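Local coordinates for ankyrin repeat domain protein (Legionella pneumophila subsp. pneumophila, PDB 6MCA) that is a bacterial effector that interacts with the host LARP7 component of the 7SK snRNP complex, at residues R200-I203 with S207-H210. Numbering follows the deposited sequence.
Sequences RRFI and STRH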
ATOM      1  N   ARG A 200      -2.636 -13.557   3.279  1.00 25.68           N
ATOM      2  CA  ARG A 200      -3.195 -14.681   2.532  1.00 24.17           C
ATOM      3  C   ARG A 200      -2.097 -15.621   2.049  1.00 30.64           C
ATOM      4  O   ARG A 200      -2.209 -16.846   2.179  1.00 25.13           O
ATOM      5  CB  ARG A 200      -4.019 -14.169   1.349  1.00 30.58           C
ATOM      6  CG  ARG A 200      -4.549 -15.278   0.454  1.00 22.89           C
ATOM      7  CD  ARG A 200      -5.113 -14.726  -0.845  1.00 27.69           C
ATOM      8  NE  ARG A 200      -4.069 -14.207  -1.724  1.00 36.47           N
ATOM      9  CZ  ARG A 200      -3.353 -14.956  -2.555  1.00 29.92           C
ATOM     10  NH1 ARG A 200      -3.564 -16.263  -2.621  1.00 34.84           N
ATOM     11  NH2 ARG A 200      -2.424 -14.398  -3.319  1.00 38.22           N
ATOM     12  N   ARG A 201      -1.027 -15.062   1.480  1.00 22.82           N
ATOM     13  CA  ARG A 201       0.092 -15.891   1.043  1.00 28.46           C
ATOM     14  C   ARG A 201       0.790 -16.552   2.223  1.00 38.28           C
ATOM     15  O   ARG A 201       1.284 -17.680   2.100  1.00 30.47           O
ATOM     16  CB  ARG A 201       1.090 -15.052   0.247  1.00 26.69           C
ATOM     17  CG  ARG A 201       0.517 -14.426  -1.008  1.00 27.82           C
ATOM     18  CD  ARG A 201       1.545 -13.545  -1.700  1.00 33.76           C
ATOM     19  NE  ARG A 201       1.020 -12.972  -2.934  1.00 39.46           N
ATOM     20  CZ  ARG A 201       1.000 -13.606  -4.101  1.00 45.71           C
ATOM     21  NH1 ARG A 201       1.477 -14.839  -4.195  1.00 51.82           N
ATOM     22  NH2 ARG A 201       0.502 -13.007  -5.173  1.00 43.71           N
ATOM     23  N   PHE A 202       0.835 -15.871   3.369  1.00 28.97           N
ATOM     24  CA  PHE A 202       1.546 -16.388   4.530  1.00 26.27           C
ATOM     25  C   PHE A 202       0.875 -17.641   5.072  1.00 21.94           C
ATOM     26  O   PHE A 202       1.533 -18.669   5.273  1.00 26.10           O
ATOM     27  CB  PHE A 202       1.624 -15.303   5.603  1.00 28.54           C
ATOM     28  CG  PHE A 202       2.281 -15.748   6.874  1.00 20.42           C
ATOM     29  CD1 PHE A 202       3.616 -16.114   6.890  1.00 19.07           C
ATOM     30  CD2 PHE A 202       1.564 -15.792   8.058  1.00 17.49           C
ATOM     31  CE1 PHE A 202       4.224 -16.520   8.063  1.00 21.71           C
ATOM     32  CE2 PHE A 202       2.166 -16.196   9.234  1.00 22.28           C
ATOM     33  CZ  PHE A 202       3.497 -16.561   9.236  1.00 20.18           C
ATOM     34  N   ILE A 203      -0.441 -17.584   5.301  1.00 25.64           N
ATOM     35  CA  ILE A 203      -1.140 -18.751   5.841  1.00 31.86           C
ATOM     36  C   ILE A 203      -1.321 -19.855   4.811  1.00 38.69           C
ATOM     37  O   ILE A 203      -1.841 -20.925   5.149  1.00 38.04           O
ATOM     38  CB  ILE A 203      -2.516 -18.371   6.422  1.00 34.86           C
ATOM     39  CG1 ILE A 203      -3.414 -17.774   5.344  1.00 27.43           C
ATOM     40  CG2 ILE A 203      -2.355 -17.391   7.574  1.00 22.64           C
ATOM     41  CD1 ILE A 203      -4.780 -17.373   5.861  1.00 25.44           C
ATOM     42  N   SER A 207       5.777 -23.781   4.442  1.00 27.97           N
ATOM     43  CA  SER A 207       6.707 -23.518   5.534  1.00 39.41           C
ATOM     44  C   SER A 207       6.035 -22.976   6.788  1.00 24.55           C
ATOM     45  O   SER A 207       6.703 -22.853   7.820  1.00 47.15           O
ATOM     46  CB  SER A 207       7.783 -22.534   5.065  1.00 28.42           C
ATOM     47  OG  SER A 207       7.199 -21.378   4.490  1.00 48.36           O
ATOM     48  N   THR A 208       4.743 -22.650   6.735  1.00 28.32           N
ATOM     49  CA  THR A 208       4.031 -22.112   7.887  1.00 35.05           C
ATOM     50  C   THR A 208       2.945 -23.055   8.397  1.00 33.01           C
ATOM     51  O   THR A 208       2.078 -22.630   9.168  1.00 36.63           O
ATOM     52  CB  THR A 208       3.425 -20.749   7.550  1.00 27.50           C
ATOM     53  OG1 THR A 208       2.264 -20.929   6.730  1.00 42.63           O
ATOM     54  CG2 THR A 208       4.434 -19.886   6.805  1.00 24.59           C
ATOM     55  N   ARG A 209       2.977 -24.330   7.990  1.00 36.31           N
ATOM     56  CA  ARG A 209       1.925 -25.253   8.414  1.00 38.14           C
ATOM     57  C   ARG A 209       1.898 -25.422   9.931  1.00 36.33           C
ATOM     58  O   ARG A 209       0.822 -25.593  10.516  1.00 48.76           O
ATOM     59  CB  ARG A 209       2.089 -26.605   7.713  1.00 54.15           C
ATOM     60  CG  ARG A 209       3.046 -27.578   8.383  1.00 60.05           C
ATOM     61  CD  ARG A 209       2.804 -29.002   7.905  1.00 53.78           C
ATOM     62  NE  ARG A 209       1.794 -29.686   8.707  1.00 79.83           N
ATOM     63  CZ  ARG A 209       2.057 -30.683   9.547  1.00 58.34           C
ATOM     64  NH1 ARG A 209       3.300 -31.118   9.695  1.00 69.44           N
ATOM     65  NH2 ARG A 209       1.075 -31.247  10.238  1.00 57.79           N
ATOM     66  N   HIS A 210       3.058 -25.333  10.588  1.00 34.92           N
ATOM     67  CA  HIS A 210       3.104 -25.443  12.041  1.00 30.95           C
ATOM     68  C   HIS A 210       2.364 -24.311  12.742  1.00 48.04           C
ATOM     69  O   HIS A 210       2.189 -24.374  13.965  1.00 47.05           O
ATOM     70  CB  HIS A 210       4.559 -25.485  12.520  1.00 38.15           C
ATOM     71  CG  HIS A 210       5.324 -24.229  12.243  1.00 49.93           C
ATOM     72  ND1 HIS A 210       5.949 -23.988  11.038  1.00 50.80           N
ATOM     73  CD2 HIS A 210       5.566 -23.144  13.017  1.00 48.29           C
ATOM     74  CE1 HIS A 210       6.543 -22.808  11.082  1.00 41.23           C
ATOM     75  NE2 HIS A 210       6.325 -22.276  12.270  1.00 41.85           N
TER
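Two first torsions set up the meeting of F202 and T208. In T208 a chi1 of 76° places OG1 between its own backbone N and carbonyl carbon and turns CG2 anti to that carbon, a rotation that points OG1 at F202 O and CG2 at the F202 ring. In F202 the ring carbon CG stands anti to the backbone N (chi1 177°), which leaves CG beside its own carbonyl carbon, with CE1 close to the threonine methyl. The polar half of the contact joins T208 OG1 to F202 O at 2.8 Å, a distance suited to a hydrogen bond in which the hydroxyl donates to a carbonyl in the last turn of the helix. S205 O is also within reach of the same proton, so the hydroxyl may be shared between the two carbonyls. The apolar half lies beside it: T208 CG2 approaches the F202 ring obliquely, 3.6 Å from CE1. The same methyl carbon, T208 CG2, also sits 3.5 Å from F202 O. The example illustrates how the last turn of a helix, here 188-202, can be packed against the connection that follows, partly 3-10 in form and leading to helix 215-233, by a threonine using both branches of its side chain. Helix 373-399 packs against this junction, its W386 meeting the F202 ring edge-to-face and also touching T208, while W383 meets the same ring at a steep angle. The first bond of the I203 side chain points away from the 207-210 segment, and the side chain packs on F215, I218 and H219; I203 CA nevertheless stays 4.1 Å from T208 OG1.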